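PDB 2FU2: bacteriocin from Streptococcus pyogenes, which probably confers immunity to a bacteriocin, protecting the cell from the toxic peptide. Local coordinates for residues Y25-I30 against L53-Y57. Numbering follows the deposited sequence.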
loop_
_atom_site.group_PDB
_atom_site.type_symbol
_atom_site.label_atom_id
_atom_site.label_comp_id
_atom_site.label_asym_id
_atom_site.label_seq_id
_atom_site.Cartn_x
_atom_site.Cartn_y
_atom_site.Cartn_z
ATOM N N TYR A 25 -8.256 -3.500 -9.763
ATOM C CA TYR A 25 -6.850 -3.968 -9.696
ATOM C C TYR A 25 -6.099 -3.467 -8.441
ATOM O O TYR A 25 -5.521 -4.251 -7.684
ATOM C CB TYR A 25 -6.087 -3.635 -10.971
ATOM C CG TYR A 25 -4.609 -3.802 -10.794
ATOM C CD1 TYR A 25 -4.042 -5.056 -10.838
ATOM C CD2 TYR A 25 -3.791 -2.718 -10.497
ATOM C CE1 TYR A 25 -2.675 -5.231 -10.650
ATOM C CE2 TYR A 25 -2.423 -2.860 -10.343
ATOM C CZ TYR A 25 -1.875 -4.128 -10.414
ATOM O OH TYR A 25 -0.529 -4.333 -10.231
ATOM N N PHE A 26 -6.132 -2.172 -8.195
ATOM C CA PHE A 26 -5.490 -1.674 -6.987
ATOM C C PHE A 26 -6.165 -2.166 -5.710
ATOM O O PHE A 26 -5.479 -2.525 -4.760
ATOM C CB PHE A 26 -5.317 -0.136 -6.995
ATOM C CG PHE A 26 -4.312 0.345 -8.023
ATOM C CD1 PHE A 26 -2.947 0.171 -7.808
ATOM C CD2 PHE A 26 -4.733 0.943 -9.243
ATOM C CE1 PHE A 26 -2.024 0.616 -8.741
ATOM C CE2 PHE A 26 -3.782 1.390 -10.171
ATOM C CZ PHE A 26 -2.446 1.217 -9.920
ATOM N N ARG A 27 -7.495 -2.201 -5.685
ATOM C CA ARG A 27 -8.195 -2.665 -4.457
ATOM C C ARG A 27 -7.760 -4.069 -4.026
ATOM O O ARG A 27 -7.520 -4.304 -2.818
ATOM C CB ARG A 27 -9.696 -2.651 -4.599
ATOM C CG ARG A 27 -10.424 -2.741 -3.268
ATOM C CD ARG A 27 -11.763 -3.469 -3.349
ATOM N NE ARG A 27 -11.648 -4.641 -4.209
ATOM C CZ ARG A 27 -12.590 -5.553 -4.411
ATOM N NH1 ARG A 27 -13.761 -5.506 -3.774
ATOM N NH2 ARG A 27 -12.345 -6.546 -5.248
ATOM N N GLN A 28 -7.725 -5.001 -4.994
ATOM C CA GLN A 28 -7.379 -6.409 -4.772
ATOM C C GLN A 28 -5.894 -6.576 -4.408
ATOM O O GLN A 28 -5.522 -7.251 -3.468
ATOM C CB GLN A 28 -7.673 -7.191 -6.050
ATOM C CG GLN A 28 -7.466 -8.711 -5.900
ATOM C CD GLN A 28 -7.751 -9.423 -7.175
ATOM O OE1 GLN A 28 -8.605 -8.989 -7.983
ATOM N NE2 GLN A 28 -7.034 -10.506 -7.399
ATOM N N ALA A 29 -5.052 -5.934 -5.192
ATOM C CA ALA A 29 -3.636 -5.826 -4.911
ATOM C C ALA A 29 -3.350 -5.384 -3.469
ATOM O O ALA A 29 -2.620 -6.083 -2.705
ATOM C CB ALA A 29 -2.975 -4.884 -5.926
ATOM N N ILE A 30 -3.900 -4.239 -3.077
ATOM C CA ILE A 30 -3.688 -3.787 -1.682
ATOM C C ILE A 30 -4.216 -4.839 -0.689
ATOM O O ILE A 30 -3.543 -5.205 0.329
ATOM C CB ILE A 30 -4.338 -2.373 -1.415
ATOM C CG1 ILE A 30 -3.675 -1.266 -2.286
ATOM C CG2 ILE A 30 -4.403 -2.064 0.124
ATOM C CD1 ILE A 30 -2.182 -1.089 -1.982
ATOM N N LEU A 53 3.872 -1.521 -6.106
ATOM C CA LEU A 53 2.448 -1.254 -6.345
ATOM C C LEU A 53 2.103 0.250 -6.117
ATOM O O LEU A 53 1.448 0.881 -6.952
ATOM C CB LEU A 53 1.565 -2.196 -5.500
ATOM C CG LEU A 53 0.059 -2.020 -5.601
ATOM C CD1 LEU A 53 -0.416 -2.472 -6.970
ATOM C CD2 LEU A 53 -0.708 -2.752 -4.515
ATOM N N ILE A 54 2.614 0.840 -5.036
ATOM C CA ILE A 54 2.364 2.246 -4.738
ATOM C C ILE A 54 3.082 3.175 -5.707
ATOM O O ILE A 54 2.478 4.143 -6.181
ATOM C CB ILE A 54 2.678 2.601 -3.243
ATOM C CG1 ILE A 54 1.866 1.719 -2.288
ATOM C CG2 ILE A 54 2.287 4.035 -2.964
ATOM C CD1 ILE A 54 0.308 1.971 -2.390
ATOM N N ASN A 55 4.330 2.880 -6.060
ATOM C CA ASN A 55 4.955 3.649 -7.174
ATOM C C ASN A 55 4.074 3.664 -8.418
ATOM O O ASN A 55 3.855 4.740 -9.003
ATOM C CB ASN A 55 6.337 3.137 -7.537
ATOM C CG ASN A 55 7.285 3.297 -6.421
ATOM O OD1 ASN A 55 7.009 4.029 -5.461
ATOM N ND2 ASN A 55 8.418 2.640 -6.514
ATOM N N GLN A 56 3.577 2.468 -8.795
ATOM C CA GLN A 56 2.744 2.269 -9.950
ATOM C C GLN A 56 1.480 3.105 -9.811
ATOM O O GLN A 56 1.085 3.776 -10.748
ATOM C CB GLN A 56 2.402 0.797 -10.075
ATOM C CG GLN A 56 1.093 0.495 -10.827
ATOM C CD GLN A 56 0.893 -1.000 -11.137
ATOM O OE1 GLN A 56 1.118 -1.872 -10.291
ATOM N NE2 GLN A 56 0.461 -1.291 -12.336
ATOM N N TYR A 57 0.857 3.094 -8.622
ATOM C CA TYR A 57 -0.341 3.912 -8.419
ATOM C C TYR A 57 -0.011 5.425 -8.587
ATOM O O TYR A 57 -0.679 6.200 -9.358
ATOM C CB TYR A 57 -0.973 3.643 -7.060
ATOM C CG TYR A 57 -2.238 4.364 -6.964
ATOM C CD1 TYR A 57 -3.421 3.742 -7.304
ATOM C CD2 TYR A 57 -2.254 5.733 -6.647
ATOM C CE1 TYR A 57 -4.644 4.458 -7.294
ATOM C CE2 TYR A 57 -3.463 6.471 -6.628
ATOM C CZ TYR A 57 -4.663 5.822 -6.954
ATOM O OH TYR A 57 -5.853 6.520 -6.953
#
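Phe26 reaches across from helix 24-40 and takes the edge of Tyr57 on one face of its ring. Tyr57 CD1 sits over the middle of that face, 3.6 Å from Phe26 CG, with the ring planes 78° apart: a T-shaped stack in which Phe26 offers the face. The opposite face of Phe26 is covered from its own helix by Tyr25 CD2, and the CG methylene of Gln56 meets the ring edge at CZ (3.7 Å), so the phenyl group is enclosed on three sides.

Next along the interface, Leu53 is a knob set into the hole formed by Tyr25, Phe26, Ala29 and Ile30. Its CG, anti to the backbone N, is carried out from helix 44-60 toward helix 24-40, and the two methyls spread over the hole, overlapping on Ala29. CD1 lies between Ala29 CB (3.7 Å) and Phe26 CD1 (3.8 Å), and CD2 presses on Ala29 CB and Ile30 CD1, 3.4 Å from each, tighter than usual for carbon pairs. Ile30 CD1 also meets Ile54 CD1 at 4.0 Å.

At the margin, the extended Gln56 side chain brings OE1 to the edge of the Tyr25 ring, in its plane, with the amide turned 63° from the ring. The phenol donates to Gln56 OE1 (OH to OE1, 3.0 Å), tilted 29° from the carbonyl plane.

Farther out, Asp23 OD2 accepts a hydrogen bond from Phe26 N near the start of helix 24-40. Ile20 of helix 18-21 touches both Phe26 and Tyr57, and Tyr57 also stacks with His61. Helices 4-15 and 67-78 pack on Ile30 and Ile54, respectively.

The two segments run nearly antiparallel, joining neighbouring helices of an all-helical bundle, as expected for an EntA-type immunity protein. The buried apolar part rests on shape fit, while the Tyr25–Gln56 bond at the more exposed border satisfies Gln56 OE1 and ties the two side-chain ends together.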